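Local coordinates for uncharacterized protein (Bacteroides cellulosilyticus, PDB 5JVK) that probably hydrolyses O-glycosidic bonds as an endo-acting family 39 glycoside hydrolase of a gut symbiont, at residues 120-125 with 156-161; 239-244 with 326-331; 343-348 with 400-405; 427-432 with 451-456. One frame throughout, in Å; residues are numbered along the deposited sequence.

Interaction 1. Residues 120-125 with 156-161; sequences KTFRLI and YQFVSA
Phe-122 reaches from helix 118-127 to helix 153-164 and meets Ala-161 and Phe-158 there, with no hydrogen bond across the contact. The methyl of Ala-161 lies over one face of the Phe-122 ring, shifted toward its rim, in a CH-pi contact with CB 4.0 Å from the ring centroid. At the ortho carbon CD2, the Phe-122 ring comes within 3.6 Å of the carbonyl O of Ala-161, so backbone as well as methyl borders it. The far end of the ring meets the second phenylalanine: CZ of Phe-122 is 3.8 Å from CD2 of Phe-158, each atom near the plane of the other ring, and the two side chains are roughly perpendicular.

From its own helix, Ile-125 places CD1 over the centre of the opposite face of the Phe-122 ring, about 4.0 Å above the plane, which leaves the ring clamped between an isoleucine and an alanine methyl. With an alanine in place of Phe-122, a gap would probably open between the helices, and the Ala-161 methyl and the rim of Phe-158 would lose their aromatic neighbour. Further out, Phe-122 and Ile-125 both rest on Ile-133 and Phe-158 on Thr-135, while Tyr-118 packs edge-to-face with Phe-158. Two helices packed side by side over barrel strand 132-138, which the chain runs through between them, are characteristic of the outer layer of a (beta/alpha)8 barrel.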
loop_
_atom_site.group_PDB
_atom_site.type_symbol
_atom_site.label_atom_id
_atom_site.label_comp_id
_atom_site.label_asym_id
_atom_site.label_seq_id
_atom_site.Cartn_x
_atom_site.Cartn_y
_atom_site.Cartn_z
ATOM N N LYS A 120 6.775 16.581 0.995
ATOM C CA LYS A 120 7.157 15.953 -0.276
ATOM C C LYS A 120 6.747 14.485 -0.334
ATOM O O LYS A 120 6.143 14.050 -1.312
ATOM C CB LYS A 120 8.668 16.078 -0.511
ATOM C CG LYS A 120 9.136 15.552 -1.865
ATOM C CD LYS A 120 10.491 16.115 -2.275
ATOM C CE LYS A 120 11.629 15.631 -1.387
ATOM N NZ LYS A 120 11.876 14.170 -1.513
ATOM N N THR A 121 7.083 13.735 0.714
ATOM C CA THR A 121 6.728 12.314 0.815
ATOM C C THR A 121 5.207 12.109 0.783
ATOM O O THR A 121 4.728 11.215 0.089
ATOM C CB THR A 121 7.361 11.656 2.072
ATOM O OG1 THR A 121 8.782 11.565 1.895
ATOM C CG2 THR A 121 6.814 10.248 2.323
ATOM N N PHE A 122 4.462 12.943 1.508
ATOM C CA PHE A 122 2.993 12.824 1.547
ATOM C C PHE A 122 2.287 13.324 0.291
ATOM O O PHE A 122 1.169 12.893 0.009
ATOM C CB PHE A 122 2.403 13.462 2.810
ATOM C CG PHE A 122 2.321 12.506 3.960
ATOM C CD1 PHE A 122 3.459 12.169 4.683
ATOM C CD2 PHE A 122 1.117 11.892 4.281
ATOM C CE1 PHE A 122 3.388 11.260 5.728
ATOM C CE2 PHE A 122 1.039 10.986 5.324
ATOM C CZ PHE A 122 2.175 10.668 6.050
ATOM N N ARG A 123 2.931 14.218 -0.453
ATOM C CA ARG A 123 2.465 14.594 -1.792
ATOM C C ARG A 123 2.608 13.406 -2.751
ATOM O O ARG A 123 1.730 13.165 -3.583
ATOM C CB ARG A 123 3.251 15.805 -2.305
ATOM C CG ARG A 123 2.738 16.423 -3.600
ATOM C CD ARG A 123 3.499 17.709 -3.909
ATOM N NE ARG A 123 3.642 17.950 -5.349
ATOM C CZ ARG A 123 4.505 18.807 -5.908
ATOM N NH1 ARG A 123 5.336 19.544 -5.166
ATOM N NH2 ARG A 123 4.542 18.931 -7.235
ATOM N N LEU A 124 3.711 12.667 -2.622
ATOM C CA LEU A 124 3.943 11.459 -3.420
ATOM C C LEU A 124 3.008 10.310 -3.022
ATOM O O LEU A 124 2.578 9.543 -3.882
ATOM C CB LEU A 124 5.409 11.018 -3.325
ATOM C CG LEU A 124 6.427 11.979 -3.954
ATOM C CD1 LEU A 124 7.818 11.775 -3.381
ATOM C CD2 LEU A 124 6.454 11.825 -5.465
ATOM N N ILE A 125 2.701 10.195 -1.728
ATOM C CA ILE A 125 1.712 9.225 -1.240
ATOM C C ILE A 125 0.317 9.543 -1.786
ATOM O O ILE A 125 -0.414 8.628 -2.175
ATOM C CB ILE A 125 1.682 9.146 0.312
ATOM C CG1 ILE A 125 2.987 8.536 0.841
ATOM C CG2 ILE A 125 0.499 8.309 0.804
ATOM C CD1 ILE A 125 3.296 8.860 2.289
ATOM N N TYR A 156 3.738 14.188 15.456
ATOM C CA TYR A 156 3.072 15.424 15.020
ATOM C C TYR A 156 3.306 15.688 13.529
ATOM O O TYR A 156 2.391 16.126 12.828
ATOM C CB TYR A 156 3.537 16.638 15.848
ATOM C CG TYR A 156 3.087 16.631 17.301
ATOM C CD1 TYR A 156 1.729 16.608 17.632
ATOM C CD2 TYR A 156 4.014 16.665 18.348
ATOM C CE1 TYR A 156 1.309 16.605 18.957
ATOM C CE2 TYR A 156 3.604 16.664 19.676
ATOM C CZ TYR A 156 2.251 16.637 19.975
ATOM O OH TYR A 156 1.833 16.637 21.286
ATOM N N GLN A 157 4.528 15.419 13.060
ATOM C CA GLN A 157 4.879 15.538 11.636
ATOM C C GLN A 157 4.053 14.597 10.751
ATOM O O GLN A 157 3.489 15.034 9.741
ATOM C CB GLN A 157 6.380 15.279 11.413
ATOM C CG GLN A 157 7.292 16.393 11.913
ATOM C CD GLN A 157 8.768 16.074 11.722
ATOM O OE1 GLN A 157 9.310 15.183 12.379
ATOM N NE2 GLN A 157 9.431 16.807 10.828
ATOM N N PHE A 158 3.992 13.321 11.139
ATOM C CA PHE A 158 3.195 12.303 10.425
ATOM C C PHE A 158 1.710 12.665 10.344
ATOM O O PHE A 158 1.119 12.630 9.262
ATOM C CB PHE A 158 3.339 10.906 11.072
ATOM C CG PHE A 158 4.378 10.032 10.419
ATOM C CD1 PHE A 158 5.550 9.682 11.088
ATOM C CD2 PHE A 158 4.179 9.546 9.131
ATOM C CE1 PHE A 158 6.502 8.874 10.481
ATOM C CE2 PHE A 158 5.127 8.738 8.520
ATOM C CZ PHE A 158 6.291 8.402 9.196
ATOM N N VAL A 159 1.126 13.023 11.486
ATOM C CA VAL A 159 -0.318 13.260 11.585
ATOM C C VAL A 159 -0.755 14.542 10.864
ATOM O O VAL A 159 -1.775 14.537 10.173
ATOM C CB VAL A 159 -0.796 13.247 13.059
ATOM C CG1 VAL A 159 -2.270 13.628 13.174
ATOM C CG2 VAL A 159 -0.574 11.869 13.668
ATOM N N SER A 160 0.001 15.628 11.014
ATOM C CA SER A 160 -0.339 16.891 10.338
ATOM C C SER A 160 -0.179 16.780 8.817
ATOM O O SER A 160 -1.024 17.274 8.068
ATOM C CB SER A 160 0.486 18.063 10.887
ATOM O OG SER A 160 1.818 18.034 10.410
ATOM N N ALA A 161 0.894 16.122 8.376
ATOM C CA ALA A 161 1.115 15.849 6.950
ATOM C C ALA A 161 0.031 14.948 6.346
ATOM O O ALA A 161 -0.326 15.112 5.180
ATOM C CB ALA A 161 2.491 15.236 6.728
#

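Interaction 2. Residues 239-244 with 326-331; sequences VVYPTV and NLRSDK
Tyr-241 and Arg-328 meet across a wide backbone separation: their CA atoms, the nearest pair across the two segments, are still 13.9 Å apart. Residues 239-244 belong to helix 229-247, which is kinked at Pro-242 because the ring nitrogen of a proline cannot donate to the preceding turn. Residues 326-331 have no regular secondary structure: Asn-326 leaves the end of helix 312-325, and a type I beta turn follows from Arg-328 to Lys-331, closed by the bond from Lys-331 N to Arg-328 O.

Only the long side chains bridge the space, approaching from opposite directions. The phenol extends away from its helix with CG anti to the backbone N (chi1 -176°), while the arginine chain bends at chi3 before its guanidinium comes up to the hydroxyl. NH2 of Arg-328 lies 2.9 Å from OH of Tyr-241, but the angle is too poor for a hydrogen bond. The approach is oblique and the two planes are turned 66° apart, so the groups do not stack.

Each group is held by other partners. The tyrosine OH bonds to Asp-283, NH2 of Arg-328 bonds to the carbonyl O of Asp-280, and NH1 of Arg-328 forms a 2.8 Å salt bridge with OD2 of Asp-330 inside its own turn. The carboxylate of Asp-280 also takes OG of Ser-329, so helix and turn are probably tied through residues 280-283 as well as by their direct approach. With hydroxyl and NH2 each engaged elsewhere, the pair is better read as neighbours in one polar cluster than as a bond.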
loop_
_atom_site.group_PDB
_atom_site.type_symbol
_atom_site.label_atom_id
_atom_site.label_comp_id
_atom_site.label_asym_id
_atom_site.label_seq_id
_atom_site.Cartn_x
_atom_site.Cartn_y
_atom_site.Cartn_z
ATOM N N VAL A 239 -5.899 -5.479 29.898
ATOM C CA VAL A 239 -5.591 -4.231 30.604
ATOM C C VAL A 239 -5.647 -3.041 29.637
ATOM O O VAL A 239 -6.254 -2.020 29.956
ATOM C CB VAL A 239 -4.203 -4.292 31.298
ATOM C CG1 VAL A 239 -3.893 -2.988 32.030
ATOM C CG2 VAL A 239 -4.137 -5.474 32.260
ATOM N N VAL A 240 -5.023 -3.182 28.465
ATOM C CA VAL A 240 -4.919 -2.086 27.480
ATOM C C VAL A 240 -6.273 -1.635 26.916
ATOM O O VAL A 240 -6.514 -0.434 26.792
ATOM C CB VAL A 240 -3.948 -2.449 26.318
ATOM C CG1 VAL A 240 -4.018 -1.437 25.174
ATOM C CG2 VAL A 240 -2.520 -2.538 26.835
ATOM N N TYR A 241 -7.142 -2.586 26.576
ATOM C CA TYR A 241 -8.409 -2.262 25.908
ATOM C C TYR A 241 -9.331 -1.341 26.726
ATOM O O TYR A 241 -9.741 -0.300 26.214
ATOM C CB TYR A 241 -9.145 -3.531 25.454
ATOM C CG TYR A 241 -10.415 -3.260 24.675
ATOM C CD1 TYR A 241 -10.369 -2.917 23.319
ATOM C CD2 TYR A 241 -11.666 -3.347 25.288
ATOM C CE1 TYR A 241 -11.533 -2.671 22.600
ATOM C CE2 TYR A 241 -12.834 -3.101 24.577
ATOM C CZ TYR A 241 -12.763 -2.764 23.234
ATOM O OH TYR A 241 -13.919 -2.522 22.535
ATOM N N PRO A 242 -9.649 -1.702 27.989
ATOM C CA PRO A 242 -10.476 -0.783 28.789
ATOM C C PRO A 242 -9.783 0.545 29.133
ATOM O O PRO A 242 -10.441 1.583 29.129
ATOM C CB PRO A 242 -10.783 -1.589 30.061
ATOM C CG PRO A 242 -9.698 -2.604 30.140
ATOM C CD PRO A 242 -9.373 -2.953 28.722
ATOM N N THR A 243 -8.480 0.502 29.418
ATOM C CA THR A 243 -7.686 1.712 29.699
ATOM C C THR A 243 -7.726 2.722 28.548
ATOM O O THR A 243 -7.866 3.925 28.777
ATOM C CB THR A 243 -6.203 1.373 29.979
ATOM O OG1 THR A 243 -6.116 0.316 30.939
ATOM C CG2 THR A 243 -5.450 2.586 30.516
ATOM N N VAL A 244 -7.599 2.222 27.321
ATOM C CA VAL A 244 -7.553 3.070 26.129
ATOM C C VAL A 244 -8.951 3.525 25.683
ATOM O O VAL A 244 -9.134 4.691 25.335
ATOM C CB VAL A 244 -6.812 2.359 24.971
ATOM C CG1 VAL A 244 -6.915 3.160 23.684
ATOM C CG2 VAL A 244 -5.346 2.141 25.325
ATOM N N ASN A 326 -18.303 -15.377 14.848
ATOM C CA ASN A 326 -17.805 -15.229 16.218
ATOM C C ASN A 326 -17.857 -13.764 16.642
ATOM O O ASN A 326 -16.826 -13.113 16.824
ATOM C CB ASN A 326 -16.382 -15.786 16.342
ATOM C CG ASN A 326 -16.303 -17.266 16.011
ATOM O OD1 ASN A 326 -16.250 -18.109 16.906
ATOM N ND2 ASN A 326 -16.302 -17.590 14.720
ATOM N N LEU A 327 -19.078 -13.267 16.818
ATOM C CA LEU A 327 -19.314 -11.868 17.173
ATOM C C LEU A 327 -18.920 -11.566 18.619
ATOM O O LEU A 327 -18.713 -12.472 19.426
ATOM C CB LEU A 327 -20.787 -11.509 16.964
ATOM C CG LEU A 327 -21.364 -11.656 15.553
ATOM C CD1 LEU A 327 -22.874 -11.464 15.582
ATOM C CD2 LEU A 327 -20.721 -10.674 14.586
ATOM N N ARG A 328 -18.821 -10.278 18.931
ATOM C CA ARG A 328 -18.602 -9.812 20.304
ATOM C C ARG A 328 -19.895 -9.939 21.118
ATOM O O ARG A 328 -20.960 -10.231 20.559
ATOM C CB ARG A 328 -18.141 -8.351 20.308
ATOM C CG ARG A 328 -16.822 -8.091 19.597
ATOM C CD ARG A 328 -16.518 -6.604 19.560
ATOM N NE ARG A 328 -16.022 -6.132 20.855
ATOM C CZ ARG A 328 -16.386 -5.006 21.476
ATOM N NH1 ARG A 328 -17.291 -4.170 20.959
ATOM N NH2 ARG A 328 -15.838 -4.712 22.653
ATOM N N SER A 329 -19.802 -9.701 22.430
ATOM C CA SER A 329 -20.971 -9.720 23.327
ATOM C C SER A 329 -22.027 -8.693 22.918
ATOM O O SER A 329 -23.220 -9.004 22.887
ATOM C CB SER A 329 -20.548 -9.474 24.776
ATOM O OG SER A 329 -19.722 -10.522 25.240
ATOM N N ASP A 330 -21.575 -7.487 22.569
ATOM C CA ASP A 330 -22.455 -6.443 22.009
ATOM C C ASP A 330 -22.844 -6.658 20.525
ATOM O O ASP A 330 -23.402 -5.754 19.897
ATOM C CB ASP A 330 -21.849 -5.036 22.231
ATOM C CG ASP A 330 -20.544 -4.797 21.460
ATOM O OD1 ASP A 330 -20.091 -5.674 20.693
ATOM O OD2 ASP A 330 -19.961 -3.707 21.634
ATOM N N LYS A 331 -22.526 -7.838 19.979
ATOM C CA LYS A 331 -22.849 -8.259 18.609
ATOM C C LYS A 331 -22.144 -7.478 17.482
ATOM O O LYS A 331 -22.467 -7.670 16.306
ATOM C CB LYS A 331 -24.370 -8.295 18.388
ATOM C CG LYS A 331 -25.131 -9.249 19.306
ATOM C CD LYS A 331 -24.857 -10.707 18.951
ATOM C CE LYS A 331 -25.850 -11.665 19.594
ATOM N NZ LYS A 331 -25.559 -11.891 21.036
#

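Interaction 3. Residues 343-348 with 400-405; sequences WNSTTN and SPKPSY
Lys-402 and Ser-345 make the one direct link between the loop 343-348 and residues 400-405, a hydrogen bond from NZ of Lys-402 to OG of Ser-345 at 2.9 Å. The lysine bends at chi3 (64°) and then runs on extended, bringing its ammonium and CE against the serine hydroxyl. Both ends have further polar partners: the ammonium also donates to the carbonyl O of Gly-393, and OG of Ser-345 bonds to Asp-350, its strongest polar partner. The hydroxyl therefore sits between ammonium and carboxylate, and Asp-350 probably helps to balance the charge of this buried lysine. A methionine in place of Lys-402 would probably leave the Gly-393 carbonyl and the Ser-345 hydroxyl without their shared donor.

Hydrogen bonds within the loop fix its course. OD1 of Asn-344 accepts from the backbone N of Thr-347 at 3.0 Å with an N-H...O angle of 166°, and more weakly from the N of Thr-346, wrapping the chain around the amide.

The lysine side chain also packs against Asp-350 and Gln-353 of helix 350-366. A glycerol, probably from the crystallisation liquor, bonds to the carbonyl O of Ser-345. The arrangement combines an Asx motif in the loop that follows barrel strand 335-341 with the segment leading into helix 403-415, and joins two neighbouring parts of a (beta/alpha)8 barrel at the C-terminal end of strand 335-341.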
loop_
_atom_site.group_PDB
_atom_site.type_symbol
_atom_site.label_atom_id
_atom_site.label_comp_id
_atom_site.label_asym_id
_atom_site.label_seq_id
_atom_site.Cartn_x
_atom_site.Cartn_y
_atom_site.Cartn_z
ATOM N N TRP A 343 5.238 -7.251 -1.948
ATOM C CA TRP A 343 6.229 -8.016 -2.693
ATOM C C TRP A 343 7.437 -7.109 -2.904
ATOM O O TRP A 343 7.296 -5.883 -2.931
ATOM C CB TRP A 343 5.658 -8.463 -4.038
ATOM C CG TRP A 343 4.612 -9.545 -3.940
ATOM C CD1 TRP A 343 4.789 -10.868 -4.178
ATOM C CD2 TRP A 343 3.233 -9.384 -3.591
ATOM N NE1 TRP A 343 3.617 -11.551 -4.001
ATOM C CE2 TRP A 343 2.641 -10.665 -3.639
ATOM C CE3 TRP A 343 2.440 -8.285 -3.248
ATOM C CZ2 TRP A 343 1.293 -10.880 -3.348
ATOM C CZ3 TRP A 343 1.104 -8.495 -2.955
ATOM C CH2 TRP A 343 0.540 -9.785 -3.008
ATOM N N ASN A 344 8.614 -7.710 -3.059
ATOM C CA ASN A 344 9.874 -6.963 -3.170
ATOM C C ASN A 344 10.587 -7.255 -4.485
ATOM O O ASN A 344 10.415 -8.328 -5.068
ATOM C CB ASN A 344 10.796 -7.266 -1.984
ATOM C CG ASN A 344 11.198 -8.727 -1.907
ATOM O OD1 ASN A 344 12.082 -9.180 -2.635
ATOM N ND2 ASN A 344 10.553 -9.470 -1.017
ATOM N N SER A 345 11.399 -6.295 -4.927
ATOM C CA SER A 345 12.143 -6.403 -6.191
ATOM C C SER A 345 13.411 -7.279 -6.146
ATOM O O SER A 345 14.107 -7.390 -7.161
ATOM C CB SER A 345 12.489 -5.008 -6.730
ATOM O OG SER A 345 11.313 -4.246 -6.949
ATOM N N THR A 346 13.719 -7.891 -4.999
ATOM C CA THR A 346 14.806 -8.876 -4.917
ATOM C C THR A 346 14.345 -10.239 -5.442
ATOM O O THR A 346 15.017 -10.833 -6.287
ATOM C CB THR A 346 15.347 -9.021 -3.479
ATOM O OG1 THR A 346 15.837 -7.755 -3.020
ATOM C CG2 THR A 346 16.479 -10.051 -3.409
ATOM N N THR A 347 13.205 -10.721 -4.941
ATOM C CA THR A 347 12.649 -12.027 -5.341
ATOM C C THR A 347 11.568 -11.955 -6.437
ATOM O O THR A 347 11.066 -12.992 -6.877
ATOM C CB THR A 347 12.083 -12.795 -4.130
ATOM O OG1 THR A 347 11.052 -12.025 -3.507
ATOM C CG2 THR A 347 13.178 -13.083 -3.119
ATOM N N ASN A 348 11.199 -10.745 -6.860
ATOM C CA ASN A 348 10.356 -10.550 -8.044
ATOM C C ASN A 348 10.942 -9.471 -8.949
ATOM O O ASN A 348 11.728 -8.631 -8.511
ATOM C CB ASN A 348 8.932 -10.150 -7.644
ATOM C CG ASN A 348 8.093 -11.333 -7.192
ATOM O OD1 ASN A 348 7.833 -12.260 -7.959
ATOM N ND2 ASN A 348 7.643 -11.297 -5.957
ATOM N N SER A 400 12.918 8.093 -6.794
ATOM C CA SER A 400 12.595 7.733 -8.171
ATOM C C SER A 400 11.497 6.668 -8.129
ATOM O O SER A 400 11.637 5.686 -7.399
ATOM C CB SER A 400 13.833 7.178 -8.877
ATOM O OG SER A 400 13.564 6.871 -10.228
ATOM N N PRO A 401 10.404 6.852 -8.898
ATOM C CA PRO A 401 9.316 5.870 -8.866
ATOM C C PRO A 401 9.667 4.570 -9.585
ATOM O O PRO A 401 10.287 4.599 -10.652
ATOM C CB PRO A 401 8.170 6.592 -9.583
ATOM C CG PRO A 401 8.854 7.507 -10.534
ATOM C CD PRO A 401 10.116 7.949 -9.842
ATOM N N LYS A 402 9.291 3.448 -8.975
ATOM C CA LYS A 402 9.362 2.134 -9.610
ATOM C C LYS A 402 8.024 1.896 -10.326
ATOM O O LYS A 402 7.067 2.640 -10.083
ATOM C CB LYS A 402 9.626 1.056 -8.557
ATOM C CG LYS A 402 10.973 1.198 -7.853
ATOM C CD LYS A 402 11.010 0.455 -6.528
ATOM C CE LYS A 402 10.854 -1.043 -6.720
ATOM N NZ LYS A 402 11.003 -1.793 -5.445
ATOM N N PRO A 403 7.947 0.882 -11.219
ATOM C CA PRO A 403 6.677 0.580 -11.907
ATOM C C PRO A 403 5.466 0.357 -10.987
ATOM O O PRO A 403 4.343 0.683 -11.374
ATOM C CB PRO A 403 6.998 -0.703 -12.676
ATOM C CG PRO A 403 8.452 -0.603 -12.960
ATOM C CD PRO A 403 9.050 0.054 -11.747
ATOM N N SER A 404 5.700 -0.188 -9.792
ATOM C CA SER A 404 4.642 -0.422 -8.809
ATOM C C SER A 404 3.921 0.849 -8.363
ATOM O O SER A 404 2.735 0.800 -8.020
ATOM C CB SER A 404 5.195 -1.168 -7.593
ATOM O OG SER A 404 6.282 -0.469 -7.021
ATOM N N TYR A 405 4.633 1.977 -8.365
ATOM C CA TYR A 405 4.021 3.273 -8.090
ATOM C C TYR A 405 2.957 3.608 -9.134
ATOM O O TYR A 405 1.841 3.995 -8.786
ATOM C CB TYR A 405 5.072 4.386 -8.056
ATOM C CG TYR A 405 4.494 5.711 -7.633
ATOM C CD1 TYR A 405 3.856 6.544 -8.556
ATOM C CD2 TYR A 405 4.554 6.125 -6.307
ATOM C CE1 TYR A 405 3.304 7.752 -8.169
ATOM C CE2 TYR A 405 4.011 7.336 -5.911
ATOM C CZ TYR A 405 3.384 8.144 -6.846
ATOM O OH TYR A 405 2.841 9.339 -6.456
#

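Interaction 4. Residues 427-432 with 451-456; sequences GVNKVL and EGTTIR
Val-431 and Ile-455 form the apolar, more deeply buried end of this contact, whereas Asn-429 and Thr-453, both partly exposed, meet by a weak polar bond at the other. Strands 429-432 and 453-456 belong to different sheets. Their axes come no nearer than 9.8 Å and run at 42° to each other, so side chains alone fill the interval.

At the apolar end, CG2 of Val-431 lies 3.9 Å from CD1 of Ile-455, the two side chains lying alongside and running opposite ways. The CG1 branch of Ile-455 stands between its backbone N and carbonyl carbon (chi1 60°), which carries CD1 across to the valine while CG2 turns toward Asn-429. This end is closed in further by Leu-425, which touches both Val-431 and Ile-455, and by Leu-489 beside Ile-455.

Toward the strand starts the contact becomes polar and nearer to solvent, though Asn-429 still packs closely. ND2 of Asn-429 passes 3.6 Å from CG2 of Ile-455, bordering the apolar patch. The OD1 branch of Asn-429 receives a weak hydrogen bond from OG1 of Thr-453 (3.2 Å). The stronger partner of that amide oxygen is Thr-447, on the adjacent strand 439-447, so OD1 is drawn to hydroxyls from both sheets. On the solvent side, the exposed Thr-454 faces away from the contact and bonds to Asn-488. Two sheets facing each other through inward-pointing side chains are consistent with a beta sandwich, here in the region that follows the barrel, as in related family 39 enzymes.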
loop_
_atom_site.group_PDB
_atom_site.type_symbol
_atom_site.label_atom_id
_atom_site.label_comp_id
_atom_site.label_asym_id
_atom_site.label_seq_id
_atom_site.Cartn_x
_atom_site.Cartn_y
_atom_site.Cartn_z
ATOM N N GLY A 427 -10.170 -18.338 -12.796
ATOM C CA GLY A 427 -9.145 -19.363 -12.971
ATOM C C GLY A 427 -7.831 -18.766 -13.440
ATOM O O GLY A 427 -7.372 -17.762 -12.890
ATOM N N VAL A 428 -7.237 -19.383 -14.459
ATOM C CA VAL A 428 -5.961 -18.941 -15.030
ATOM C C VAL A 428 -6.065 -17.493 -15.516
ATOM O O VAL A 428 -5.167 -16.687 -15.260
ATOM C CB VAL A 428 -5.503 -19.883 -16.174
ATOM C CG1 VAL A 428 -4.345 -19.294 -16.974
ATOM C CG2 VAL A 428 -5.092 -21.232 -15.602
ATOM N N ASN A 429 -7.159 -17.185 -16.211
ATOM C CA ASN A 429 -7.487 -15.822 -16.637
ATOM C C ASN A 429 -8.633 -15.284 -15.784
ATOM O O ASN A 429 -9.487 -16.048 -15.336
ATOM C CB ASN A 429 -7.883 -15.811 -18.116
ATOM C CG ASN A 429 -6.803 -16.389 -19.015
ATOM O OD1 ASN A 429 -5.622 -16.091 -18.850
ATOM N ND2 ASN A 429 -7.202 -17.222 -19.966
ATOM N N LYS A 430 -8.640 -13.970 -15.564
ATOM C CA LYS A 430 -9.662 -13.298 -14.761
ATOM C C LYS A 430 -10.291 -12.190 -15.575
ATOM O O LYS A 430 -9.577 -11.417 -16.201
ATOM C CB LYS A 430 -9.047 -12.671 -13.503
ATOM C CG LYS A 430 -9.265 -13.433 -12.206
ATOM C CD LYS A 430 -8.260 -14.549 -12.020
ATOM C CE LYS A 430 -8.218 -15.002 -10.574
ATOM N NZ LYS A 430 -7.244 -16.110 -10.398
ATOM N N VAL A 431 -11.621 -12.120 -15.561
ATOM C CA VAL A 431 -12.363 -10.955 -16.051
ATOM C C VAL A 431 -13.422 -10.628 -14.998
ATOM O O VAL A 431 -14.329 -11.426 -14.762
ATOM C CB VAL A 431 -13.020 -11.198 -17.428
ATOM C CG1 VAL A 431 -13.711 -9.927 -17.921
ATOM C CG2 VAL A 431 -11.980 -11.652 -18.447
ATOM N N LEU A 432 -13.287 -9.463 -14.367
ATOM C CA LEU A 432 -14.095 -9.087 -13.207
ATOM C C LEU A 432 -14.771 -7.749 -13.464
ATOM O O LEU A 432 -14.166 -6.863 -14.060
ATOM C CB LEU A 432 -13.205 -8.965 -11.967
ATOM C CG LEU A 432 -12.203 -10.082 -11.676
ATOM C CD1 LEU A 432 -11.270 -9.665 -10.551
ATOM C CD2 LEU A 432 -12.927 -11.373 -11.334
ATOM N N GLU A 451 3.941 -15.721 -19.670
ATOM C CA GLU A 451 4.099 -15.431 -21.100
ATOM C C GLU A 451 2.949 -14.632 -21.732
ATOM O O GLU A 451 3.131 -14.045 -22.796
ATOM C CB GLU A 451 4.334 -16.732 -21.895
ATOM C CG GLU A 451 3.136 -17.688 -22.018
ATOM C CD GLU A 451 2.966 -18.651 -20.847
ATOM O OE1 GLU A 451 3.510 -18.394 -19.750
ATOM O OE2 GLU A 451 2.266 -19.674 -21.021
ATOM N N GLY A 452 1.772 -14.636 -21.101
ATOM C CA GLY A 452 0.590 -13.928 -21.609
ATOM C C GLY A 452 -0.310 -14.837 -22.430
ATOM O O GLY A 452 0.126 -15.893 -22.888
ATOM N N THR A 453 -1.573 -14.436 -22.587
ATOM C CA THR A 453 -2.522 -15.113 -23.486
ATOM C C THR A 453 -3.471 -14.117 -24.132
ATOM O O THR A 453 -3.600 -12.977 -23.681
ATOM C CB THR A 453 -3.405 -16.161 -22.764
ATOM O OG1 THR A 453 -4.049 -15.565 -21.629
ATOM C CG2 THR A 453 -2.594 -17.344 -22.315
ATOM N N THR A 454 -4.137 -14.579 -25.186
ATOM C CA THR A 454 -5.205 -13.843 -25.841
ATOM C C THR A 454 -6.535 -14.527 -25.529
ATOM O O THR A 454 -6.623 -15.755 -25.570
ATOM C CB THR A 454 -4.981 -13.799 -27.361
ATOM O OG1 THR A 454 -3.722 -13.166 -27.636
ATOM C CG2 THR A 454 -6.103 -13.035 -28.062
ATOM N N ILE A 455 -7.553 -13.733 -25.197
ATOM C CA ILE A 455 -8.921 -14.237 -25.033
ATOM C C ILE A 455 -9.923 -13.364 -25.784
ATOM O O ILE A 455 -9.633 -12.220 -26.137
ATOM C CB ILE A 455 -9.349 -14.354 -23.547
ATOM C CG1 ILE A 455 -9.306 -12.997 -22.831
ATOM C CG2 ILE A 455 -8.472 -15.360 -22.813
ATOM C CD1 ILE A 455 -10.196 -12.943 -21.611
ATOM N N ARG A 456 -11.103 -13.930 -26.014
ATOM C CA ARG A 456 -12.199 -13.242 -26.676
ATOM C C ARG A 456 -13.374 -13.192 -25.721
ATOM O O ARG A 456 -13.959 -14.221 -25.423
ATOM C CB ARG A 456 -12.567 -13.973 -27.964
ATOM C CG ARG A 456 -11.572 -13.709 -29.073
ATOM C CD ARG A 456 -11.691 -14.692 -30.223
ATOM N NE ARG A 456 -10.942 -14.208 -31.385
ATOM C CZ ARG A 456 -9.611 -14.237 -31.520
ATOM N NH1 ARG A 456 -8.817 -14.743 -30.571
ATOM N NH2 ARG A 456 -9.058 -13.750 -32.630
#

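Overall arrangement
The four contacts come in order along the chain without overlapping. Interactions 1, 2 and 3 lie around the eight-stranded parallel barrel, in its helices and connecting loops, while interaction 4 joins two sheets of the C-terminal beta region. Interactions 1 and 3 have centres 22 Å apart yet touch, since Tyr-405 OH lies 2.6 Å from Leu-124 O in a probable hydrogen bond, linking helices 118-127 and 403-415. Interaction 2 is a peripheral surface contact, 32 Å from interaction 1 and 39 Å from interaction 3 between centres. Interaction 4 lies 23 Å from interaction 3, centre to centre, and across the chain's centre from interaction 1. Three contacts thus tie helices and loops around the barrel, and the fourth holds two beta sheets together.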